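Local coordinates for protein protease LasA (Pseudomonas aeruginosa, PDB 3IT5) that cleaves the pentaglycine cross-links of staphylococcal peptidoglycan as a zinc metallopeptidase, takes part in elastin degradation and enhances the elastolytic activity of elastase, at residues A[53-58]-A[67-72]; A[84-89]-A[96-101]; A[139-144]-A[176-181]; A[62-67]-A[109-114]; A[57-62]-A[91-96]. All blocks are in the same frame, centred on the assembly; numbering follows the deposited sequence.

Interaction 1 (A[53-58]-A[67-72])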
# COMPACT_ATOMS: atom_id res chain seq x y z
N ALA A 53 -4.12 -5.83 5.85
CA ALA A 53 -2.73 -6.27 5.89
C ALA A 53 -2.33 -6.94 4.58
O ALA A 53 -3.03 -7.82 4.07
CB ALA A 53 -2.50 -7.22 7.06
N ALA A 54 -1.21 -6.50 4.04
CA ALA A 54 -0.68 -7.05 2.80
C ALA A 54 -0.05 -8.42 3.03
O ALA A 54 0.15 -9.19 2.09
CB ALA A 54 0.32 -6.10 2.19
N HIS A 55 0.24 -8.73 4.30
CA HIS A 55 0.89 -9.99 4.67
C HIS A 55 0.69 -10.33 6.14
O HIS A 55 0.21 -9.51 6.93
CB HIS A 55 2.39 -9.90 4.38
CG HIS A 55 3.07 -8.78 5.10
ND1 HIS A 55 3.70 -8.95 6.32
CD2 HIS A 55 3.21 -7.47 4.78
CE1 HIS A 55 4.20 -7.79 6.71
NE2 HIS A 55 3.92 -6.88 5.80
N ALA A 56 1.07 -11.56 6.48
CA ALA A 56 1.15 -12.03 7.86
C ALA A 56 2.26 -11.31 8.62
O ALA A 56 3.31 -10.99 8.06
CB ALA A 56 1.39 -13.54 7.90
N GLY A 57 2.02 -11.05 9.91
CA GLY A 57 3.01 -10.43 10.77
C GLY A 57 2.42 -9.75 11.98
O GLY A 57 1.26 -9.98 12.35
N THR A 58 3.23 -8.89 12.60
CA THR A 58 2.86 -8.22 13.85
C THR A 58 2.50 -6.76 13.62
O THR A 58 3.22 -6.03 12.93
CB THR A 58 3.99 -8.30 14.89
OG1 THR A 58 4.46 -9.65 14.99
CG2 THR A 58 3.51 -7.82 16.27
N VAL A 67 -0.04 2.62 10.84
CA VAL A 67 0.09 1.21 11.22
C VAL A 67 1.23 0.57 10.43
O VAL A 67 1.45 0.90 9.26
CB VAL A 67 -1.23 0.42 10.92
CG1 VAL A 67 -1.01 -1.10 11.01
CG2 VAL A 67 -2.35 0.84 11.86
N ARG A 68 1.96 -0.33 11.09
CA ARG A 68 3.00 -1.14 10.44
C ARG A 68 2.72 -2.62 10.70
O ARG A 68 2.34 -3.00 11.81
CB ARG A 68 4.39 -0.72 10.95
CG ARG A 68 5.59 -1.58 10.49
CD ARG A 68 6.39 -0.96 9.32
NE ARG A 68 6.56 0.49 9.43
CZ ARG A 68 7.60 1.11 9.99
NH1 ARG A 68 8.61 0.43 10.52
NH2 ARG A 68 7.63 2.44 10.02
N VAL A 69 2.88 -3.45 9.67
CA VAL A 69 2.77 -4.90 9.82
C VAL A 69 4.14 -5.51 9.55
O VAL A 69 4.71 -5.34 8.47
CB VAL A 69 1.67 -5.51 8.91
CG1 VAL A 69 1.56 -7.02 9.10
CG2 VAL A 69 0.32 -4.85 9.18
N THR A 70 4.69 -6.22 10.54
CA THR A 70 6.06 -6.70 10.48
C THR A 70 6.13 -8.23 10.51
O THR A 70 5.70 -8.86 11.49
CB THR A 70 6.90 -6.11 11.63
OG1 THR A 70 6.75 -4.68 11.65
CG2 THR A 70 8.38 -6.48 11.47
N HIS A 71 6.67 -8.81 9.44
CA HIS A 71 6.84 -10.26 9.30
C HIS A 71 8.11 -10.71 10.04
O HIS A 71 9.04 -9.91 10.21
CB HIS A 71 6.91 -10.62 7.81
CG HIS A 71 6.68 -12.07 7.52
ND1 HIS A 71 5.43 -12.65 7.52
CD2 HIS A 71 7.55 -13.06 7.19
CE1 HIS A 71 5.53 -13.93 7.23
NE2 HIS A 71 6.81 -14.21 7.02
N PRO A 72 8.16 -11.98 10.50
CA PRO A 72 9.40 -12.50 11.10
C PRO A 72 10.62 -12.45 10.16
O PRO A 72 11.76 -12.47 10.63
CB PRO A 72 9.05 -13.95 11.44
CG PRO A 72 7.57 -13.92 11.65
CD PRO A 72 7.04 -12.93 10.66
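V69 lies against the ring of H55. Its CG1 sits over one face of the imidazole, a CH-pi contact with V69 CG1 4.0 Å from the H55 ring centroid. That methyl reaches the face because it stands opposite the backbone N of V69 (chi1 -179°). The other methyl turns to A53, with V69 CG2 to A53 CB 4.3 Å. V69 CA makes a CH...O contact with T58 O at 3.3 Å. On the carbonyl side, V69 O is 3.1 Å from H55 CE1. NE2 of the same ring has a weak hydrogen bond to T77 on strand 75-83.

T70 pairs with T58. T58 N gives its hydrogen to T70 O at 2.7 Å, and T70 N returns one to T58 O at 2.8 Å. This antiparallel hydrogen-bonded pair lies near the open end of the β hairpin 57-63/66-70, part of the antiparallel sheet of this M23 peptidase. G57, without a side chain, lets its CA come close to T70 O.

H71 follows the strand. Its ND1 donates to A56 O at 2.7 Å, nearly straight (167°), with the oxygen in the plane of the H71 ring. H55 ND1 donates to the same A56 O, also at 2.7 Å. The two nitrogens approach from opposite faces of the A56 carbonyl plane, so A56 O is gripped from both faces by two N-H groups.

Interaction 2 (A[84-89]-A[96-101]); sequences QIQVSN and DTKLGV
I85 and G100 are the backbone neighbours, with I85 CA 4.5 Å from G100 CA. The touching parts run nearly antiparallel, 161° apart end to end, although 84-89 forms no regular strand. One backbone bond joins them: Q86 N to L99 O, 3.0 Å and close to straight (168°). The N-H comes from above the L99 carbonyl plane. The same oxygen takes a CH...O contact from I85 CA at 3.4 Å.

Q86 is the main side chain of the polar side. Its CG is tucked between its backbone N and carbonyl carbon (chi1 61°). The chain then extends across the stem of K98 at about a right angle. Q86 NE2 reaches K98 O at 3.1 Å, a weak bond with a poor angle. A water supports it, accepting from Q86 NE2 at 2.7 Å and donating to K98 O at 2.6 Å. The amide oxygen lies beside the outer carbons of K98, whose NZ bonds to S50.

The apolar contacts are on other parts of the loop. V87 CG2 meets L99 CD2 at 4.1 Å, the two side chains crossing at a slant. Q84 lays its chain and amide along one methyl of V101, with Q84 CD to V101 CG2 3.7 Å.

V101 pairs through its backbone with D83, just before the loop. L99 and G100 both face V51 on strand 50-52. This is a classic β bulge in strand 98-102, set in the antiparallel sheet of the M23 domain with the loop 84-89 folded along it.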
# COMPACT_ATOMS: atom_id res chain seq x y z
N GLN A 84 -9.76 5.03 12.00
CA GLN A 84 -10.61 3.99 12.56
C GLN A 84 -9.86 2.66 12.70
O GLN A 84 -10.36 1.59 12.31
CB GLN A 84 -11.89 3.84 11.72
CG GLN A 84 -12.71 5.14 11.60
CD GLN A 84 -13.93 5.01 10.70
OE1 GLN A 84 -14.45 3.92 10.47
NE2 GLN A 84 -14.41 6.14 10.19
N ILE A 85 -8.66 2.74 13.26
CA ILE A 85 -7.79 1.58 13.44
C ILE A 85 -8.44 0.54 14.35
O ILE A 85 -8.85 0.84 15.48
CB ILE A 85 -6.38 1.97 13.95
CG1 ILE A 85 -5.74 2.97 12.97
CG2 ILE A 85 -5.50 0.73 14.12
CD1 ILE A 85 -4.29 3.35 13.29
N GLN A 86 -8.57 -0.67 13.83
CA GLN A 86 -9.26 -1.74 14.54
C GLN A 86 -8.33 -2.90 14.91
O GLN A 86 -8.79 -4.02 15.15
CB GLN A 86 -10.48 -2.21 13.76
CG GLN A 86 -10.20 -2.79 12.39
CD GLN A 86 -11.41 -3.47 11.79
OE1 GLN A 86 -12.48 -2.88 11.69
NE2 GLN A 86 -11.24 -4.73 11.40
N VAL A 87 -7.04 -2.63 14.96
CA VAL A 87 -6.04 -3.60 15.42
C VAL A 87 -5.21 -2.99 16.56
O VAL A 87 -5.23 -1.77 16.76
CB VAL A 87 -5.14 -4.14 14.27
CG1 VAL A 87 -5.90 -5.17 13.43
CG2 VAL A 87 -4.61 -3.00 13.41
N SER A 88 -4.50 -3.84 17.30
CA SER A 88 -3.75 -3.41 18.48
C SER A 88 -2.26 -3.72 18.40
O SER A 88 -1.82 -4.51 17.56
CB SER A 88 -4.32 -4.06 19.75
OG SER A 88 -5.72 -3.84 19.86
N ASN A 89 -1.48 -3.08 19.27
CA ASN A 89 -0.06 -3.36 19.44
C ASN A 89 0.15 -4.82 19.82
O ASN A 89 -0.45 -5.31 20.77
CB ASN A 89 0.55 -2.45 20.50
CG ASN A 89 0.73 -1.02 20.03
OD1 ASN A 89 1.13 -0.77 18.89
ND2 ASN A 89 0.44 -0.07 20.91
N ASP A 96 -5.01 -9.81 4.45
CA ASP A 96 -6.46 -9.61 4.33
C ASP A 96 -7.17 -9.36 5.67
O ASP A 96 -8.40 -9.41 5.74
CB ASP A 96 -7.12 -10.77 3.56
CG ASP A 96 -8.21 -10.29 2.59
OD1 ASP A 96 -8.10 -9.17 2.05
OD2 ASP A 96 -9.16 -11.06 2.36
N THR A 97 -6.40 -9.09 6.73
CA THR A 97 -6.98 -8.68 8.01
C THR A 97 -7.23 -7.18 7.97
O THR A 97 -6.30 -6.39 7.81
CB THR A 97 -6.07 -9.02 9.22
OG1 THR A 97 -5.92 -10.44 9.34
CG2 THR A 97 -6.67 -8.48 10.52
N LYS A 98 -8.49 -6.77 8.12
CA LYS A 98 -8.84 -5.36 8.07
C LYS A 98 -8.16 -4.57 9.19
O LYS A 98 -8.35 -4.85 10.37
CB LYS A 98 -10.36 -5.15 8.10
CG LYS A 98 -10.80 -3.69 8.12
CD LYS A 98 -12.29 -3.56 7.85
CE LYS A 98 -12.78 -2.12 8.06
NZ LYS A 98 -14.19 -1.96 7.58
N LEU A 99 -7.35 -3.59 8.80
CA LEU A 99 -6.62 -2.74 9.74
C LEU A 99 -7.41 -1.49 10.12
O LEU A 99 -7.17 -0.89 11.17
CB LEU A 99 -5.27 -2.33 9.14
CG LEU A 99 -4.35 -3.43 8.61
CD1 LEU A 99 -3.03 -2.84 8.12
CD2 LEU A 99 -4.10 -4.50 9.66
N GLY A 100 -8.33 -1.11 9.24
CA GLY A 100 -9.16 0.07 9.43
C GLY A 100 -9.68 0.61 8.11
O GLY A 100 -10.13 -0.16 7.24
N VAL A 101 -9.62 1.92 7.95
CA VAL A 101 -9.99 2.58 6.70
C VAL A 101 -8.94 3.64 6.39
O VAL A 101 -8.18 4.03 7.28
CB VAL A 101 -11.39 3.26 6.79
CG1 VAL A 101 -12.50 2.21 6.81
CG2 VAL A 101 -11.49 4.17 8.01
O HOH W 1 -9.48 -6.68 11.88

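Interaction 3 (A[139-144]-A[176-181])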
# COMPACT_ATOMS: atom_id res chain seq x y z
N PHE A 139 2.92 -8.39 -5.49
CA PHE A 139 1.73 -8.25 -4.67
C PHE A 139 0.65 -9.03 -5.39
O PHE A 139 0.12 -8.58 -6.41
CB PHE A 139 1.34 -6.77 -4.54
CG PHE A 139 2.36 -5.95 -3.80
CD1 PHE A 139 3.32 -5.23 -4.48
CD2 PHE A 139 2.36 -5.92 -2.40
CE1 PHE A 139 4.27 -4.47 -3.80
CE2 PHE A 139 3.30 -5.18 -1.71
CZ PHE A 139 4.26 -4.45 -2.41
N GLY A 140 0.36 -10.22 -4.88
CA GLY A 140 -0.42 -11.21 -5.63
C GLY A 140 0.37 -11.62 -6.86
O GLY A 140 1.59 -11.81 -6.78
N PRO A 141 -0.31 -11.74 -8.02
CA PRO A 141 0.37 -12.09 -9.27
C PRO A 141 1.19 -10.93 -9.85
O PRO A 141 2.05 -11.17 -10.71
CB PRO A 141 -0.80 -12.43 -10.21
CG PRO A 141 -1.94 -11.60 -9.71
CD PRO A 141 -1.77 -11.57 -8.21
N TYR A 142 0.94 -9.71 -9.38
CA TYR A 142 1.56 -8.50 -9.94
C TYR A 142 3.00 -8.29 -9.49
O TYR A 142 3.30 -8.32 -8.29
CB TYR A 142 0.76 -7.24 -9.59
CG TYR A 142 -0.71 -7.30 -9.94
CD1 TYR A 142 -1.14 -7.29 -11.27
CD2 TYR A 142 -1.68 -7.33 -8.93
CE1 TYR A 142 -2.49 -7.35 -11.58
CE2 TYR A 142 -3.03 -7.39 -9.24
CZ TYR A 142 -3.43 -7.39 -10.57
OH TYR A 142 -4.77 -7.43 -10.88
N ARG A 143 3.88 -8.09 -10.47
CA ARG A 143 5.24 -7.61 -10.22
C ARG A 143 5.28 -6.13 -10.59
O ARG A 143 4.88 -5.75 -11.70
CB ARG A 143 6.26 -8.39 -11.05
CG ARG A 143 7.70 -7.88 -10.90
CD ARG A 143 8.64 -8.55 -11.90
NE ARG A 143 8.95 -9.92 -11.52
CZ ARG A 143 9.88 -10.68 -12.10
NH1 ARG A 143 10.62 -10.20 -13.10
NH2 ARG A 143 10.08 -11.92 -11.68
N ILE A 144 5.75 -5.31 -9.67
CA ILE A 144 5.78 -3.86 -9.88
C ILE A 144 7.11 -3.41 -10.50
O ILE A 144 8.19 -3.86 -10.10
CB ILE A 144 5.42 -3.08 -8.58
CG1 ILE A 144 5.46 -1.56 -8.80
CG2 ILE A 144 6.32 -3.48 -7.42
CD1 ILE A 144 4.72 -0.77 -7.73
N TYR A 176 -7.61 -5.26 -9.65
CA TYR A 176 -8.24 -6.37 -8.93
C TYR A 176 -7.25 -7.10 -8.02
O TYR A 176 -6.13 -7.40 -8.43
CB TYR A 176 -8.89 -7.37 -9.89
CG TYR A 176 -9.64 -8.49 -9.18
CD1 TYR A 176 -9.05 -9.74 -8.99
CD2 TYR A 176 -10.92 -8.28 -8.67
CE1 TYR A 176 -9.73 -10.77 -8.33
CE2 TYR A 176 -11.61 -9.29 -8.01
CZ TYR A 176 -11.00 -10.53 -7.84
OH TYR A 176 -11.67 -11.54 -7.18
N ASN A 177 -7.68 -7.36 -6.79
CA ASN A 177 -6.88 -8.09 -5.81
C ASN A 177 -7.37 -9.53 -5.64
O ASN A 177 -8.38 -9.76 -4.98
CB ASN A 177 -6.89 -7.35 -4.46
CG ASN A 177 -6.04 -8.04 -3.40
OD1 ASN A 177 -5.20 -8.89 -3.71
ND2 ASN A 177 -6.24 -7.66 -2.15
N PRO A 178 -6.65 -10.50 -6.24
CA PRO A 178 -7.08 -11.90 -6.13
C PRO A 178 -6.63 -12.57 -4.83
O PRO A 178 -7.16 -13.63 -4.47
CB PRO A 178 -6.43 -12.55 -7.36
CG PRO A 178 -5.23 -11.72 -7.65
CD PRO A 178 -5.46 -10.34 -7.09
N GLY A 179 -5.68 -11.96 -4.13
CA GLY A 179 -5.15 -12.50 -2.88
C GLY A 179 -3.67 -12.79 -2.98
O GLY A 179 -2.97 -12.22 -3.83
N LEU A 180 -3.18 -13.68 -2.11
CA LEU A 180 -1.79 -14.11 -2.17
C LEU A 180 -1.57 -15.03 -3.36
O LEU A 180 -2.41 -15.86 -3.67
CB LEU A 180 -1.39 -14.86 -0.89
CG LEU A 180 -1.34 -14.10 0.44
CD1 LEU A 180 -1.18 -15.08 1.59
CD2 LEU A 180 -0.22 -13.07 0.45
N ALA A 181 -0.43 -14.86 -4.03
CA ALA A 181 -0.04 -15.76 -5.10
C ALA A 181 0.55 -17.03 -4.52
O ALA A 181 0.97 -17.06 -3.36
CB ALA A 181 0.97 -15.09 -6.02
O HOH W 2 -6.54 -5.58 -12.46
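The type II' β turn from F139 to Y142 is the tight end of a β hairpin in the small four-stranded sheet, and its residues G140, P141 and Y142 touch the C-terminal tail 176-181. G140 and P141 hold the two corners of the turn. G140 CA comes within 3.3 Å of G179 O, and G140 O lies 3.4 Å from A181 CB. Beside them the two prolines reach toward each other, with P141 CD 3.5 Å from P178 CG.

Y142 makes the polar link. Its CG is turned beside its backbone N (chi1 -53°), and the ring reaches out toward Y176 with P141 CG 4.3 Å above the ring plane, over its centre. Y142 OH donates to Y176 O at 2.8 Å. The hydroxyl lies in the carbonyl plane, on a lone pair, while the oxygen lies in plane at the ring edge. A water donates to Y142 OH at 3.0 Å and accepts from Y176 N at 3.0 Å. H169 of the same small sheet packs edge-to-face with the Y142 ring.

Within the tail, N177 OD1 accepts from G179 N, forming an Asx turn. N177 ND2 bonds to Q8.

One direct hydrogen bond crosses the contact, with a water beside it; the rest is close packing, in part of prolines and in part of backbone carbonyls against carbon. The Y142 hydroxyl both gives and receives a hydrogen, consistent with a fixed O-H direction.

Interaction 4 (A[62-67]-A[109-114])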
# COMPACT_ATOMS: atom_id res chain seq x y z
N LEU A 62 1.23 2.93 15.54
CA LEU A 62 2.11 4.06 15.81
C LEU A 62 1.33 5.31 16.21
O LEU A 62 1.83 6.14 16.98
CB LEU A 62 3.01 4.35 14.60
CG LEU A 62 4.19 3.38 14.40
CD1 LEU A 62 4.44 3.08 12.93
CD2 LEU A 62 5.44 3.91 15.08
N SER A 63 0.11 5.43 15.69
CA SER A 63 -0.77 6.56 15.97
C SER A 63 -2.16 6.25 15.41
O SER A 63 -2.35 5.23 14.74
CB SER A 63 -0.23 7.84 15.34
OG SER A 63 -0.37 7.81 13.93
N ARG A 64 -3.12 7.14 15.67
CA ARG A 64 -4.49 7.00 15.14
C ARG A 64 -4.56 6.91 13.61
O ARG A 64 -5.58 6.49 13.05
CB ARG A 64 -5.38 8.15 15.65
CG ARG A 64 -5.04 9.55 15.12
CD ARG A 64 -5.78 10.65 15.88
NE ARG A 64 -7.18 10.74 15.49
CZ ARG A 64 -7.70 11.69 14.70
NH1 ARG A 64 -6.94 12.66 14.23
NH2 ARG A 64 -8.99 11.66 14.40
N CYS A 65 -3.47 7.30 12.94
CA CYS A 65 -3.45 7.36 11.49
C CYS A 65 -2.30 6.60 10.82
O CYS A 65 -2.06 6.75 9.62
CB CYS A 65 -3.45 8.83 11.04
SG CYS A 65 -1.86 9.67 11.05
N GLN A 66 -1.60 5.76 11.59
CA GLN A 66 -0.48 4.99 11.04
C GLN A 66 -0.30 3.62 11.69
O GLN A 66 -0.38 3.48 12.92
CB GLN A 66 0.84 5.77 11.11
CG GLN A 66 1.90 5.27 10.13
CD GLN A 66 3.18 6.08 10.13
OE1 GLN A 66 3.79 6.28 9.07
NE2 GLN A 66 3.61 6.54 11.30
N VAL A 67 -0.04 2.62 10.84
CA VAL A 67 0.09 1.21 11.22
C VAL A 67 1.23 0.57 10.43
O VAL A 67 1.45 0.90 9.26
CB VAL A 67 -1.23 0.42 10.92
CG1 VAL A 67 -1.01 -1.10 11.01
CG2 VAL A 67 -2.35 0.84 11.86
N ALA A 109 -6.05 12.33 8.40
CA ALA A 109 -5.13 11.95 7.32
C ALA A 109 -3.69 12.39 7.55
O ALA A 109 -2.74 11.73 7.11
CB ALA A 109 -5.64 12.49 5.98
N LEU A 110 -3.52 13.50 8.26
CA LEU A 110 -2.20 14.05 8.51
C LEU A 110 -1.94 14.21 10.01
O LEU A 110 -1.43 15.24 10.45
CB LEU A 110 -2.01 15.38 7.76
CG LEU A 110 -2.24 15.37 6.24
CD1 LEU A 110 -2.32 16.77 5.71
CD2 LEU A 110 -1.17 14.57 5.49
N CYS A 111 -2.27 13.18 10.79
CA CYS A 111 -2.03 13.19 12.24
C CYS A 111 -0.54 13.28 12.59
O CYS A 111 -0.16 13.80 13.65
CB CYS A 111 -2.67 11.96 12.91
SG CYS A 111 -1.68 10.43 12.93
N GLU A 112 0.30 12.78 11.69
CA GLU A 112 1.75 12.81 11.90
C GLU A 112 2.46 13.70 10.88
O GLU A 112 3.62 13.48 10.56
CB GLU A 112 2.32 11.38 11.92
CG GLU A 112 2.01 10.62 13.20
CD GLU A 112 2.56 9.21 13.20
OE1 GLU A 112 3.74 9.02 13.56
OE2 GLU A 112 1.79 8.29 12.87
N GLY A 113 1.74 14.71 10.40
CA GLY A 113 2.27 15.69 9.45
C GLY A 113 2.12 15.28 7.99
O GLY A 113 1.44 14.29 7.68
N GLY A 114 2.75 16.05 7.11
CA GLY A 114 2.77 15.76 5.68
C GLY A 114 1.79 16.62 4.90
O GLY A 114 1.35 17.67 5.39
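C65 and C111 face each other from two type I β turns, S63-Q66 and L110-G113, with C65 CA 6.0 Å from C111 CA. A disulfide joins them: C65 SG to C111 SG is 2.0 Å, with a chi3 of -80°. S63 OG lies 3.1 Å from C111 SG, and R64 CG packs on C111 CB at 4.0 Å.

E112 reaches back beside the disulfide with an extended chain. S63 OG donates to E112 OE2 at 2.5 Å, a very short bond whose exact length is doubtful. S63 OG sits between its own backbone N and carbonyl carbon (chi1 72°), where it also accepts from C65 N at 3.3 Å. This is an ST turn. L62 and S63 both face Q66, a classic β bulge, so the turn closes the β hairpin 57-63/66-70 irregularly. The disulfide ties this hairpin end to the loop that leads into strand 121-127, the strand carrying the zinc ligand H122.

Q66 crosses E112 at about a right angle. The planes of its amide and of the E112 carboxylate stand 86° apart, and Q66 NE2 is 3.0 Å from E112 OE2. The other end of the amide, OE1, bonds to N78 on strand 75-83. The Q66 side chain is about 6 Å from that of H122. In 109-114, A109 O accepts from ND1 of H81, a probable catalytic residue, and G113 O accepts from the Y80 hydroxyl.

Interaction 5 (A[57-62]-A[91-96]); sequences GTVRVL and QQVSAD
G57 and V93 form the tight end of the contact. G57 N donates to V93 O at 3.0 Å, and V93 N donates to G57 O at 2.9 Å. The second N-H approaches almost head-on to the carbonyl. G57 O also takes a CH...O contact from Q92 CA at 3.4 Å. One more backbone bond follows, V59 N to Q91 O at 2.9 Å.

The apolar side of the pair is well packed. V59 CG2 meets V93 CG1 at 3.7 Å, the two side chains crossing at about a right angle. The same V59 CG2 rests 3.3 Å from Q91 O. V59 packs further on V67 and V87, and V93 on V69, so these valines join the buried side of the sheet. Here the short strand 92-93 adds antiparallel to one edge of strand 57-63. The other edge of that strand carries 66-70. G57-V93 is the hydrogen-bonded pair, and T58-Q92 the non-hydrogen-bonded pair that follows.

The opposite side is looser and lies nearer solvent. T58 and Q92 lie side by side there, pointing the same way. The Q92 chain bends at chi2 (-61°), which brings its amide over to T58. T58 OG1 donates to Q92 OE1 at 2.5 Å, in the amide plane and on a lone pair. This short bond would restrain the amide of an exposed glutamine. The Q91 side chain turns elsewhere, its amide oxygen taking the N-H of S88. Beyond V59 the two segments part, and N89 OD1 takes over by accepting from V61 N.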
# COMPACT_ATOMS: atom_id res chain seq x y z
N GLY A 57 2.02 -11.05 9.91
CA GLY A 57 3.01 -10.43 10.77
C GLY A 57 2.42 -9.75 11.98
O GLY A 57 1.26 -9.98 12.35
N THR A 58 3.23 -8.89 12.60
CA THR A 58 2.86 -8.22 13.85
C THR A 58 2.50 -6.76 13.62
O THR A 58 3.22 -6.03 12.93
CB THR A 58 3.99 -8.30 14.89
OG1 THR A 58 4.46 -9.65 14.99
CG2 THR A 58 3.51 -7.82 16.27
N VAL A 59 1.40 -6.33 14.24
CA VAL A 59 0.92 -4.95 14.16
C VAL A 59 1.61 -4.04 15.18
O VAL A 59 1.82 -4.42 16.34
CB VAL A 59 -0.62 -4.86 14.35
CG1 VAL A 59 -1.09 -3.40 14.43
CG2 VAL A 59 -1.34 -5.60 13.23
N ARG A 60 1.99 -2.85 14.72
CA ARG A 60 2.30 -1.74 15.60
C ARG A 60 1.37 -0.59 15.23
O ARG A 60 1.37 -0.12 14.09
CB ARG A 60 3.76 -1.30 15.44
CG ARG A 60 4.14 -0.00 16.20
CD ARG A 60 4.25 -0.23 17.71
NE ARG A 60 4.95 0.83 18.46
CZ ARG A 60 5.93 1.61 17.98
NH1 ARG A 60 6.38 1.47 16.74
NH2 ARG A 60 6.48 2.52 18.77
N VAL A 61 0.55 -0.15 16.19
CA VAL A 61 -0.24 1.06 16.00
C VAL A 61 0.60 2.25 16.49
O VAL A 61 0.67 2.53 17.70
CB VAL A 61 -1.63 1.00 16.69
CG1 VAL A 61 -2.43 2.28 16.42
CG2 VAL A 61 -2.42 -0.21 16.18
N LEU A 62 1.23 2.93 15.54
CA LEU A 62 2.11 4.06 15.81
C LEU A 62 1.33 5.31 16.21
O LEU A 62 1.83 6.14 16.98
CB LEU A 62 3.01 4.35 14.60
CG LEU A 62 4.19 3.38 14.40
CD1 LEU A 62 4.44 3.08 12.93
CD2 LEU A 62 5.44 3.91 15.08
N GLN A 91 -0.66 -7.39 18.04
CA GLN A 91 -1.64 -8.25 17.37
C GLN A 91 -1.06 -8.91 16.13
O GLN A 91 -0.65 -8.23 15.18
CB GLN A 91 -2.92 -7.49 17.01
CG GLN A 91 -3.95 -8.33 16.24
CD GLN A 91 -5.31 -7.67 16.15
OE1 GLN A 91 -5.55 -6.61 16.74
NE2 GLN A 91 -6.22 -8.29 15.40
N GLN A 92 -1.03 -10.23 16.14
CA GLN A 92 -0.62 -10.97 14.96
C GLN A 92 -1.80 -11.03 13.99
O GLN A 92 -2.94 -11.22 14.41
CB GLN A 92 -0.10 -12.37 15.33
CG GLN A 92 0.87 -12.41 16.54
CD GLN A 92 2.17 -11.59 16.37
OE1 GLN A 92 2.61 -11.32 15.25
NE2 GLN A 92 2.78 -11.23 17.49
N VAL A 93 -1.49 -10.85 12.70
CA VAL A 93 -2.50 -10.76 11.64
C VAL A 93 -2.04 -11.52 10.40
O VAL A 93 -0.86 -11.83 10.25
CB VAL A 93 -2.78 -9.28 11.23
CG1 VAL A 93 -3.45 -8.50 12.36
CG2 VAL A 93 -1.50 -8.58 10.76
N SER A 94 -2.98 -11.80 9.50
CA SER A 94 -2.70 -12.44 8.22
C SER A 94 -2.98 -11.45 7.09
O SER A 94 -3.62 -10.42 7.31
CB SER A 94 -3.61 -13.66 8.05
OG SER A 94 -3.58 -14.49 9.20
N ALA A 95 -2.50 -11.76 5.89
CA ALA A 95 -2.94 -11.03 4.71
C ALA A 95 -4.46 -10.98 4.73
O ALA A 95 -5.11 -11.98 5.06
CB ALA A 95 -2.43 -11.69 3.44
N ASP A 96 -5.01 -9.81 4.45
CA ASP A 96 -6.46 -9.61 4.33
C ASP A 96 -7.17 -9.36 5.67
O ASP A 96 -8.40 -9.41 5.74
CB ASP A 96 -7.12 -10.77 3.56
CG ASP A 96 -8.21 -10.29 2.59
OD1 ASP A 96 -8.10 -9.17 2.05
OD2 ASP A 96 -9.16 -11.06 2.36

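Interactions 1 and 5 use the two edges of strand 57-63. They share G57 and T58, and their centres are 5 Å apart. The centre of interaction 2 is about 8 Å from that of interaction 5, and the two share D96. A probable hydrogen bond from D96 N to A53 O (2.8 Å) links D96 to interaction 1. Interaction 4 sits at the closed end of hairpin 57-63/66-70. There I85 CD1 of interaction 2 packs on V67 CG2 at 3.5 Å. The Q66 side chain is about 10 Å from the zinc. Interaction 3 lies across the chain's centre from interaction 4, their centres about 27 Å apart, yet L180 CD2 packs on A95 CB of interaction 5 at 4.0 Å.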